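Local coordinates for glutaredoxin-like protein NrdH (Escherichia coli, PDB 1H75) that probably carries electrons, through a redox-active disulfide, to the NrdEF ribonucleotide reductase, with a thioredoxin-like activity profile, at residues M1-T7 with L51-G57; Q13-T17 with S62-P66. All coordinates share one frame; numbering follows the deposited sequence.

Contact 1 lies in the sheet, where it pairs the two central strands; contact 2 lays the loop that follows strand 59-62 against helix 12-23, which carries C14 of the redox-active C11-C14 disulfide. Their centres are about 10 Å apart. P52, the cis-proline characteristic of the thioredoxin fold, joins them: its O lies 2.9 Å from G63 N, a probable hydrogen bond, its CG packs 3.6 Å from T17 OG1, and its side chain also touches C14. At the end of strand 3-7, T7 OG1 comes within 3.1 Å of C14 CB. Contact 2 thus contains C14 itself, while contact 1 reaches it through T7 and P52.

Contact 1: residues M1-T7 with L51-G57; sequences MRITIYT and LPVVIAG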
# COMPACT_ATOMS: atom_id res chain seq x y z
N MET A 1 -13.90 -0.66 4.91
CA MET A 1 -13.02 -0.02 3.89
C MET A 1 -11.84 -0.93 3.57
O MET A 1 -11.08 -1.30 4.46
CB MET A 1 -12.48 1.31 4.40
CG MET A 1 -11.45 1.92 3.46
SD MET A 1 -10.52 3.22 4.25
CE MET A 1 -9.55 2.28 5.45
N ARG A 2 -11.69 -1.26 2.30
CA ARG A 2 -10.61 -2.13 1.85
C ARG A 2 -9.29 -1.36 1.71
O ARG A 2 -9.26 -0.28 1.14
CB ARG A 2 -10.98 -2.73 0.49
CG ARG A 2 -9.92 -3.64 -0.11
CD ARG A 2 -10.09 -3.75 -1.62
NE ARG A 2 -11.40 -4.26 -2.01
CZ ARG A 2 -11.86 -5.46 -1.70
NH1 ARG A 2 -11.11 -6.30 -0.99
NH2 ARG A 2 -13.06 -5.85 -2.11
N ILE A 3 -8.21 -1.94 2.24
CA ILE A 3 -6.87 -1.35 2.15
C ILE A 3 -6.04 -2.36 1.36
O ILE A 3 -5.96 -3.53 1.74
CB ILE A 3 -6.21 -1.18 3.53
CG1 ILE A 3 -7.06 -0.25 4.40
CG2 ILE A 3 -4.79 -0.64 3.38
CD1 ILE A 3 -6.59 -0.19 5.85
N THR A 4 -5.49 -1.94 0.23
CA THR A 4 -4.66 -2.83 -0.57
C THR A 4 -3.25 -2.26 -0.63
O THR A 4 -3.08 -1.06 -0.88
CB THR A 4 -5.18 -2.96 -2.01
OG1 THR A 4 -6.54 -3.42 -1.98
CG2 THR A 4 -4.32 -3.91 -2.81
N ILE A 5 -2.26 -3.11 -0.38
CA ILE A 5 -0.87 -2.65 -0.45
C ILE A 5 -0.25 -3.37 -1.64
O ILE A 5 -0.20 -4.60 -1.65
CB ILE A 5 -0.04 -3.04 0.81
CG1 ILE A 5 -0.68 -2.49 2.09
CG2 ILE A 5 1.40 -2.54 0.66
CD1 ILE A 5 0.05 -2.86 3.40
N TYR A 6 0.19 -2.60 -2.64
CA TYR A 6 0.86 -3.18 -3.82
C TYR A 6 2.32 -3.23 -3.41
O TYR A 6 2.94 -2.20 -3.11
CB TYR A 6 0.62 -2.32 -5.06
CG TYR A 6 -0.84 -2.40 -5.48
CD1 TYR A 6 -1.78 -1.48 -5.00
CD2 TYR A 6 -1.30 -3.45 -6.29
CE1 TYR A 6 -3.14 -1.60 -5.33
CE2 TYR A 6 -2.64 -3.58 -6.62
CZ TYR A 6 -3.56 -2.65 -6.13
OH TYR A 6 -4.88 -2.81 -6.45
N THR A 7 2.89 -4.43 -3.47
CA THR A 7 4.23 -4.62 -2.95
C THR A 7 5.23 -5.41 -3.80
O THR A 7 4.90 -5.90 -4.87
CB THR A 7 4.06 -5.31 -1.57
OG1 THR A 7 5.29 -5.31 -0.86
CG2 THR A 7 3.56 -6.76 -1.78
N LEU A 51 7.47 1.94 -4.89
CA LEU A 51 6.66 1.03 -4.09
C LEU A 51 6.91 1.26 -2.62
O LEU A 51 7.94 1.82 -2.22
CB LEU A 51 6.97 -0.42 -4.43
CG LEU A 51 6.63 -0.86 -5.85
CD1 LEU A 51 7.28 -2.19 -6.16
CD2 LEU A 51 5.13 -0.95 -5.98
N PRO A 52 5.96 0.87 -1.78
CA PRO A 52 4.68 0.25 -2.14
C PRO A 52 3.69 1.31 -2.63
O PRO A 52 3.96 2.50 -2.56
CB PRO A 52 4.20 -0.32 -0.81
CG PRO A 52 4.66 0.78 0.16
CD PRO A 52 6.08 1.02 -0.31
N VAL A 53 2.55 0.85 -3.12
CA VAL A 53 1.48 1.76 -3.45
C VAL A 53 0.33 1.30 -2.56
O VAL A 53 0.00 0.10 -2.51
CB VAL A 53 1.05 1.72 -4.92
CG1 VAL A 53 -0.25 2.52 -5.10
CG2 VAL A 53 2.13 2.35 -5.79
N VAL A 54 -0.26 2.23 -1.82
CA VAL A 54 -1.38 1.89 -0.96
C VAL A 54 -2.62 2.54 -1.51
O VAL A 54 -2.61 3.75 -1.82
CB VAL A 54 -1.20 2.39 0.49
CG1 VAL A 54 -2.46 2.12 1.30
CG2 VAL A 54 0.01 1.73 1.13
N ILE A 55 -3.68 1.76 -1.68
CA ILE A 55 -4.96 2.28 -2.17
C ILE A 55 -5.98 1.94 -1.10
O ILE A 55 -6.14 0.77 -0.71
CB ILE A 55 -5.41 1.62 -3.51
CG1 ILE A 55 -4.38 1.86 -4.62
CG2 ILE A 55 -6.78 2.16 -3.92
CD1 ILE A 55 -4.01 3.31 -4.86
N ALA A 56 -6.69 2.95 -0.62
CA ALA A 56 -7.68 2.74 0.43
C ALA A 56 -8.76 3.80 0.30
O ALA A 56 -8.55 4.97 0.59
CB ALA A 56 -7.00 2.83 1.79
N GLY A 57 -9.94 3.39 -0.16
CA GLY A 57 -10.99 4.37 -0.34
C GLY A 57 -10.54 5.40 -1.36
O GLY A 57 -10.11 5.03 -2.45
O HOH W 1 -10.85 0.88 -0.68
O HOH W 2 -8.10 -0.99 -2.06
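Strands 3-7 and 53-56 run antiparallel, their axes 4.7 Å apart at an angle of 164°. T4 and I55 form one hydrogen-bonded pair, with T4 N reaching I55 O at 2.9 Å and I55 N returning to T4 O. Y6 and V53 form the next: Y6 N to V53 O is short (2.7 Å) and nearly straight (175°), whereas V53 N to Y6 O is longer (3.1 Å) and more bent. I5 and V54 make the non-hydrogen-bonded pair between them. Beyond the last direct bonds, a water joins R2 O to G57 N.

On the face of I3 and I5, I3 CG2 lies alongside V54 CG1, and I5 CG2 rests 3.9 Å from CB of P52, the cis-proline. On the other face Y6 dominates. Its CG stands anti to the carbonyl carbon (chi1 -69°), which lays the ring back along the sheet; I55 CG1 meets its edge at CE1 (3.7 Å), while T4 CG2 sits over one face toward the rim. T4 OG1 is hydrogen-bonded to E29 OE2, and a second water links it to I55 O.

M21 of helix 12-23 covers I3 and I5, and helix 37-45 covers Y6 and V53 through L43. Strand 29-32 flanks strand 3-7 in parallel and strand 59-62 flanks strand 53-56, completing the central sheet of the thioredoxin fold.

Contact 2: residues Q13-T17 with S62-P66; sequences QCHAT and SGFRP
F64 turns its ring toward A16 because its CG stands anti to the backbone N (chi1 176°), while Q13, with CG beside its own backbone N (chi1 -69°) and an extended chain beyond, carries its amide across to the F64 backbone. There Q13 OE1 accepts F64 N at 2.7 Å, in the amide plane and on a lone pair, with an N-H...O angle of 167°. The same oxygen lies 3.4 Å from G63 CA; a CB on G63 would come tight against it, and the positive phi of this residue also favours glycine. The Q13 amide and the F64 ring are nearly perpendicular, with CB and CG of Q13 packed against F64 CB.

A16 CB sits over one face of the ring, 3.7 Å from its centroid, in a CH-pi contact; P66 CD covers the opposite face. At the ring edge, T17 OG1 lies in plane, 3.5 Å from F64 CD1. This hydroxyl donates to Q13 O at 2.8 Å, an oxygen that also accepts T17 N in the helix. A water donates to both T17 OG1 and G63 O and accepts from R65 N, the N-cap residue of helix 66-69. Replacing F64 with an alanine would probably open a gap between A16 CB and P66 CD, each left without its ring face.

The F64 side chain also touches I69 and so bridges helices 12-23 and 66-69. Near the C11-C14 disulfide, polar loop groups are thus matched beside an apolar ring contact: F64 N by the Q13 amide oxygen, G63 O and R65 N by the water shared with T17 OG1.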
# COMPACT_ATOMS: atom_id res chain seq x y z
N GLN A 13 10.60 -0.23 2.19
CA GLN A 13 9.45 0.65 2.45
C GLN A 13 8.14 -0.13 2.45
O GLN A 13 7.17 0.27 3.12
CB GLN A 13 9.42 1.80 1.44
CG GLN A 13 10.57 2.77 1.67
CD GLN A 13 10.46 4.06 0.88
OE1 GLN A 13 9.46 4.77 0.96
NE2 GLN A 13 11.51 4.37 0.12
N CYS A 14 8.10 -1.22 1.70
CA CYS A 14 6.91 -2.06 1.65
C CYS A 14 6.75 -2.77 2.99
O CYS A 14 5.65 -2.83 3.56
CB CYS A 14 7.04 -3.11 0.57
SG CYS A 14 7.23 -2.47 -1.12
N HIS A 15 7.85 -3.34 3.48
CA HIS A 15 7.82 -4.05 4.76
C HIS A 15 7.47 -3.08 5.89
O HIS A 15 6.66 -3.41 6.78
CB HIS A 15 9.18 -4.71 5.03
CG HIS A 15 9.23 -5.51 6.29
ND1 HIS A 15 9.51 -4.95 7.52
CD2 HIS A 15 8.99 -6.83 6.52
CE1 HIS A 15 9.45 -5.89 8.45
NE2 HIS A 15 9.13 -7.03 7.88
N ALA A 16 8.04 -1.87 5.86
CA ALA A 16 7.75 -0.88 6.89
C ALA A 16 6.25 -0.58 6.91
O ALA A 16 5.63 -0.44 7.97
CB ALA A 16 8.53 0.40 6.62
N THR A 17 5.67 -0.47 5.72
CA THR A 17 4.24 -0.17 5.61
C THR A 17 3.37 -1.28 6.19
O THR A 17 2.40 -1.01 6.92
CB THR A 17 3.88 0.08 4.13
OG1 THR A 17 4.59 1.25 3.68
CG2 THR A 17 2.37 0.28 3.96
N SER A 62 2.27 6.45 -2.54
CA SER A 62 3.41 5.55 -2.73
C SER A 62 4.51 5.81 -1.71
O SER A 62 4.56 6.89 -1.14
CB SER A 62 3.97 5.70 -4.15
OG SER A 62 4.43 7.02 -4.41
N GLY A 63 5.38 4.82 -1.52
CA GLY A 63 6.47 4.95 -0.56
C GLY A 63 5.96 4.71 0.85
O GLY A 63 4.76 4.49 1.04
N PHE A 64 6.86 4.72 1.83
CA PHE A 64 6.49 4.54 3.23
C PHE A 64 6.04 5.90 3.75
O PHE A 64 6.83 6.85 3.85
CB PHE A 64 7.68 4.04 4.05
CG PHE A 64 7.39 3.93 5.53
CD1 PHE A 64 6.33 3.15 5.99
CD2 PHE A 64 8.20 4.59 6.45
CE1 PHE A 64 6.08 3.02 7.36
CE2 PHE A 64 7.96 4.47 7.82
CZ PHE A 64 6.90 3.68 8.27
N ARG A 65 4.74 6.00 4.06
CA ARG A 65 4.14 7.23 4.53
C ARG A 65 3.35 7.04 5.81
O ARG A 65 2.13 6.83 5.78
CB ARG A 65 3.22 7.80 3.44
CG ARG A 65 3.97 8.37 2.21
CD ARG A 65 4.75 9.62 2.58
NE ARG A 65 3.86 10.69 3.03
CZ ARG A 65 3.23 11.54 2.22
NH1 ARG A 65 3.39 11.48 0.90
NH2 ARG A 65 2.40 12.44 2.73
N PRO A 66 4.03 7.08 6.96
CA PRO A 66 3.39 6.92 8.27
C PRO A 66 2.22 7.89 8.41
O PRO A 66 1.18 7.55 8.96
CB PRO A 66 4.49 7.28 9.25
CG PRO A 66 5.73 6.98 8.54
CD PRO A 66 5.48 7.33 7.10
O HOH W 3 3.15 3.70 3.08